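Local coordinates for protein putative metal-sulfur cluster biosynthesis proteins YuaD (Bacillus subtilis, PDB 1ORU) that is of unknown function but has a MOSC domain and may bind molybdenum and pyridoxal phosphate, with a putative role in metal-sulfur cluster biosynthesis, at residues A[81-86]-A[154-159]; A[91-96]-A[141-146]. One frame throughout, in Å; residues are numbered along the deposited sequence.

Interaction 1: A[81-86]-A[154-159]; sequences ALKMGV and VRHALG
The imidazole of H156 has the backbone carbonyl of K83 over one face, with K83 O 3.4 Å above the ring plane and displaced toward the rim. Over the opposite face, also near the rim, comes CD of R155 from the same segment. The lysine side chain crosses the histidine: K83 CE lies 3.4 Å from H156 CD2, and K83 CB sits 3.6 Å from H156 CG. A bend at chi3 (66°) in an otherwise extended chain carries K83 NZ past the ring to H156 O, where it donates a 2.7 Å hydrogen bond with a C=O...N angle of 123°. Water 1 accepts from the same NZ and donates to R155 O and L158 O, so the ammonium sits among carbonyl oxygens near the last turn of helix 149-156, where its charge would probably be welcome. Helix 74-84 finishes beside it in a Schellman motif: G85 has positive phi, and V86 N and G85 N bond back to A81 O and L82 O. With H156 cut back to an alanine, CB and CE of K83 would probably lose the ring they pack on, and the weak bond from ND1 to A152 O would go, although the backbone acceptor for NZ would remain. Deeper in, selenomethionine M84 packs on L149, F153 and I139.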
# COMPACT_ATOMS: atom_id res chain seq x y z
N ALA A 81 -9.78 15.22 -20.95
CA ALA A 81 -9.76 16.16 -22.07
C ALA A 81 -11.16 16.65 -22.40
O ALA A 81 -11.40 17.85 -22.52
CB ALA A 81 -9.12 15.51 -23.30
N LEU A 82 -12.10 15.72 -22.55
CA LEU A 82 -13.47 16.08 -22.86
C LEU A 82 -14.09 16.98 -21.80
O LEU A 82 -14.70 17.99 -22.12
CB LEU A 82 -14.33 14.82 -23.02
CG LEU A 82 -14.46 14.24 -24.43
CD1 LEU A 82 -13.10 13.85 -24.97
CD2 LEU A 82 -15.39 13.05 -24.38
N LYS A 83 -13.92 16.60 -20.54
CA LYS A 83 -14.48 17.39 -19.44
C LYS A 83 -13.88 18.79 -19.37
O LYS A 83 -14.55 19.73 -18.95
CB LYS A 83 -14.29 16.64 -18.12
CG LYS A 83 -15.04 15.31 -18.06
CD LYS A 83 -14.72 14.51 -16.81
CE LYS A 83 -15.22 15.19 -15.54
NZ LYS A 83 -14.85 14.41 -14.31
N MSE A 84 -12.62 18.93 -19.78
CA MSE A 84 -11.97 20.23 -19.74
C MSE A 84 -12.20 21.04 -21.02
O MSE A 84 -11.91 22.24 -21.07
CB MSE A 84 -10.47 20.07 -19.53
CG MSE A 84 -10.10 19.56 -18.15
SE MSE A 84 -8.21 19.42 -17.99
CE MSE A 84 -7.78 21.31 -17.87
N GLY A 85 -12.72 20.38 -22.05
CA GLY A 85 -12.96 21.07 -23.30
C GLY A 85 -11.70 21.29 -24.13
O GLY A 85 -11.64 22.25 -24.91
N VAL A 86 -10.70 20.43 -23.96
CA VAL A 86 -9.47 20.55 -24.73
C VAL A 86 -9.32 19.32 -25.63
O VAL A 86 -9.80 18.24 -25.30
CB VAL A 86 -8.22 20.68 -23.82
CG1 VAL A 86 -8.31 21.96 -23.00
CG2 VAL A 86 -8.11 19.46 -22.91
N VAL A 154 -8.14 20.17 -11.74
CA VAL A 154 -8.32 19.68 -10.38
C VAL A 154 -9.75 19.19 -10.15
O VAL A 154 -9.97 18.18 -9.47
CB VAL A 154 -8.00 20.77 -9.35
CG1 VAL A 154 -8.28 20.26 -7.94
CG2 VAL A 154 -6.55 21.17 -9.47
N ARG A 155 -10.70 19.89 -10.74
CA ARG A 155 -12.11 19.55 -10.60
C ARG A 155 -12.52 18.33 -11.42
O ARG A 155 -13.10 17.38 -10.90
CB ARG A 155 -12.97 20.75 -11.00
CG ARG A 155 -14.47 20.52 -10.92
CD ARG A 155 -15.22 21.69 -11.53
NE ARG A 155 -16.67 21.57 -11.38
CZ ARG A 155 -17.56 22.41 -11.91
NH1 ARG A 155 -17.14 23.44 -12.64
NH2 ARG A 155 -18.85 22.22 -11.72
N HIS A 156 -12.22 18.35 -12.72
CA HIS A 156 -12.61 17.27 -13.60
C HIS A 156 -11.74 16.01 -13.61
O HIS A 156 -12.17 14.97 -14.09
CB HIS A 156 -12.77 17.79 -15.02
CG HIS A 156 -13.91 18.75 -15.19
ND1 HIS A 156 -13.74 20.07 -15.55
CD2 HIS A 156 -15.25 18.58 -15.03
CE1 HIS A 156 -14.91 20.67 -15.61
NE2 HIS A 156 -15.85 19.78 -15.31
N ALA A 157 -10.53 16.10 -13.07
CA ALA A 157 -9.63 14.95 -13.05
C ALA A 157 -9.86 14.04 -11.85
O ALA A 157 -9.43 12.88 -11.84
CB ALA A 157 -8.18 15.42 -13.08
N LEU A 158 -10.54 14.55 -10.83
CA LEU A 158 -10.81 13.77 -9.63
C LEU A 158 -11.54 12.47 -9.99
O LEU A 158 -12.57 12.49 -10.66
CB LEU A 158 -11.67 14.57 -8.65
CG LEU A 158 -11.97 13.86 -7.33
CD1 LEU A 158 -10.67 13.59 -6.58
CD2 LEU A 158 -12.90 14.72 -6.48
N GLY A 159 -10.98 11.35 -9.55
CA GLY A 159 -11.58 10.06 -9.83
C GLY A 159 -11.16 9.42 -11.14
O GLY A 159 -11.54 8.28 -11.41
O HOH W 1 -14.16 14.76 -11.35

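Interaction 2: A[91-96]-A[141-146]; sequences PEWLGA and SYYPDQ
W93 lays its indole against the ring of Y142 in an offset stack: the centroids of its five-membered ring and of the tyrosine ring are 4.0 Å apart and the planes differ by 13°. Y142 CD2 stands 3.6 Å above the indole plane, over the centre of the indole. On the tyrosine ring, W93 CE2 lies over one face, displaced toward the rim. The tightest approach is W93 NE1 to Y142 CE2 at 3.3 Å, while the six-membered part of the indole reaches back along the tyrosine, with W93 CZ2 3.6 Å from Y142 CG. Both side chains have CG anti to the carbonyl carbon (chi1 -56° for W93, -75° for Y142), which directs the rings toward each other across the 9.6 Å between W93 CA and Y142 CA.

Y143 meets the indole differently. Its side chain crosses that of W93 at about a right angle and brings Y143 OH to the edge of the indole, in its plane, 4.0 Å from W93 CH2. That hydroxyl is hydrogen-bonded to the backbone oxygen of R88. The contact thus joins the loop between helix 74-84 and strand 98-101 to the end of helix 133-142, where the chain passes into a type I turn from Y143 to Q146.

The polar groups of the W93-Y142 pair meet along one border of the stack. W93 NE1 donates to water 2 at 3.0 Å, in the plane of the indole, and the same water is hydrogen-bonded to Y142 OH. The buried tryptophan therefore has its N-H satisfied without interrupting the stack, and the shared water links the polar edges of the two rings, whereas the stack itself probably rests mainly on dispersion between them.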
# COMPACT_ATOMS: atom_id res chain seq x y z
N PRO A 91 -0.03 11.97 -21.39
CA PRO A 91 0.44 11.40 -20.12
C PRO A 91 1.66 12.14 -19.57
O PRO A 91 1.82 12.28 -18.36
CB PRO A 91 0.77 9.95 -20.50
CG PRO A 91 -0.27 9.65 -21.55
CD PRO A 91 -0.24 10.92 -22.40
N GLU A 92 2.52 12.63 -20.48
CA GLU A 92 3.73 13.35 -20.09
C GLU A 92 3.42 14.58 -19.23
O GLU A 92 4.13 14.87 -18.27
CB GLU A 92 4.50 13.81 -21.33
CG GLU A 92 5.04 12.68 -22.19
CD GLU A 92 4.16 12.38 -23.39
OE1 GLU A 92 2.93 12.24 -23.22
OE2 GLU A 92 4.70 12.27 -24.51
N TRP A 93 2.37 15.29 -19.60
CA TRP A 93 1.97 16.49 -18.88
C TRP A 93 1.56 16.18 -17.45
O TRP A 93 1.67 17.03 -16.56
CB TRP A 93 0.80 17.17 -19.59
CG TRP A 93 1.07 17.53 -21.02
CD1 TRP A 93 2.28 17.55 -21.66
CD2 TRP A 93 0.09 17.93 -21.99
NE1 TRP A 93 2.11 17.95 -22.96
CE2 TRP A 93 0.78 18.19 -23.19
CE3 TRP A 93 -1.30 18.10 -21.95
CZ2 TRP A 93 0.13 18.60 -24.35
CZ3 TRP A 93 -1.95 18.51 -23.10
CH2 TRP A 93 -1.23 18.76 -24.29
N LEU A 94 1.09 14.95 -17.23
CA LEU A 94 0.66 14.54 -15.90
C LEU A 94 1.79 13.85 -15.14
O LEU A 94 1.59 13.36 -14.03
CB LEU A 94 -0.55 13.60 -16.01
CG LEU A 94 -1.76 14.15 -16.77
CD1 LEU A 94 -2.85 13.08 -16.84
CD2 LEU A 94 -2.28 15.40 -16.09
N GLY A 95 2.97 13.81 -15.75
CA GLY A 95 4.11 13.17 -15.12
C GLY A 95 3.99 11.67 -14.98
O GLY A 95 4.59 11.07 -14.08
N ALA A 96 3.21 11.04 -15.85
CA ALA A 96 3.03 9.60 -15.79
C ALA A 96 4.27 8.84 -16.27
O ALA A 96 5.01 9.33 -17.11
CB ALA A 96 1.82 9.19 -16.63
N SER A 141 -0.69 25.86 -20.02
CA SER A 141 0.33 26.40 -20.91
C SER A 141 0.21 25.91 -22.35
O SER A 141 0.71 26.56 -23.27
CB SER A 141 1.74 26.12 -20.36
OG SER A 141 2.08 24.74 -20.43
N TYR A 142 -0.45 24.78 -22.56
CA TYR A 142 -0.63 24.24 -23.91
C TYR A 142 -1.90 24.79 -24.56
O TYR A 142 -2.09 24.66 -25.77
CB TYR A 142 -0.67 22.71 -23.87
CG TYR A 142 0.69 22.10 -23.67
CD1 TYR A 142 1.61 22.01 -24.72
CD2 TYR A 142 1.10 21.67 -22.41
CE1 TYR A 142 2.89 21.51 -24.52
CE2 TYR A 142 2.38 21.16 -22.20
CZ TYR A 142 3.27 21.08 -23.26
OH TYR A 142 4.54 20.60 -23.05
N TYR A 143 -2.75 25.41 -23.75
CA TYR A 143 -3.99 25.99 -24.24
C TYR A 143 -4.19 27.33 -23.54
O TYR A 143 -5.22 27.57 -22.91
CB TYR A 143 -5.16 25.06 -23.93
CG TYR A 143 -5.01 23.66 -24.48
CD1 TYR A 143 -4.97 23.44 -25.85
CD2 TYR A 143 -4.92 22.56 -23.62
CE1 TYR A 143 -4.85 22.15 -26.36
CE2 TYR A 143 -4.81 21.27 -24.13
CZ TYR A 143 -4.78 21.07 -25.50
OH TYR A 143 -4.69 19.79 -26.01
N PRO A 144 -3.20 28.23 -23.67
CA PRO A 144 -3.24 29.56 -23.04
C PRO A 144 -4.43 30.44 -23.42
O PRO A 144 -4.75 31.39 -22.70
CB PRO A 144 -1.90 30.17 -23.46
CG PRO A 144 -1.69 29.58 -24.81
CD PRO A 144 -2.06 28.13 -24.59
N ASP A 145 -5.10 30.12 -24.52
CA ASP A 145 -6.24 30.92 -24.95
C ASP A 145 -7.55 30.45 -24.32
O ASP A 145 -8.63 30.96 -24.65
CB ASP A 145 -6.35 30.92 -26.48
CG ASP A 145 -6.69 29.56 -27.04
OD1 ASP A 145 -6.10 28.55 -26.59
OD2 ASP A 145 -7.54 29.50 -27.96
N GLN A 146 -7.46 29.48 -23.42
CA GLN A 146 -8.63 28.95 -22.72
C GLN A 146 -8.49 29.24 -21.23
O GLN A 146 -7.50 28.84 -20.60
CB GLN A 146 -8.77 27.45 -22.98
CG GLN A 146 -9.00 27.12 -24.44
CD GLN A 146 -9.29 25.65 -24.68
OE1 GLN A 146 -10.21 25.08 -24.09
NE2 GLN A 146 -8.50 25.02 -25.54
O HOH W 2 4.46 18.03 -24.90

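The centres of interactions 1 and 2 lie about 12 Å apart, on the same side of the chain's centre, interaction 1 about 16 Å and interaction 2 about 15 Å from it. Along the chain the order is 81-86, 91-96, 141-146, 154-159, so interaction 2 is nested within the loop that interaction 1 closes. The outer pair joins helices 74-84 and 149-156; the inner pair ties the following loop to helix 133-142, which directly precedes helix 149-156. They touch where V86 CB packs 3.5 Å from Y143 CE2, so the three helices and the loop pack together beside the mixed sheet of the MOSC domain.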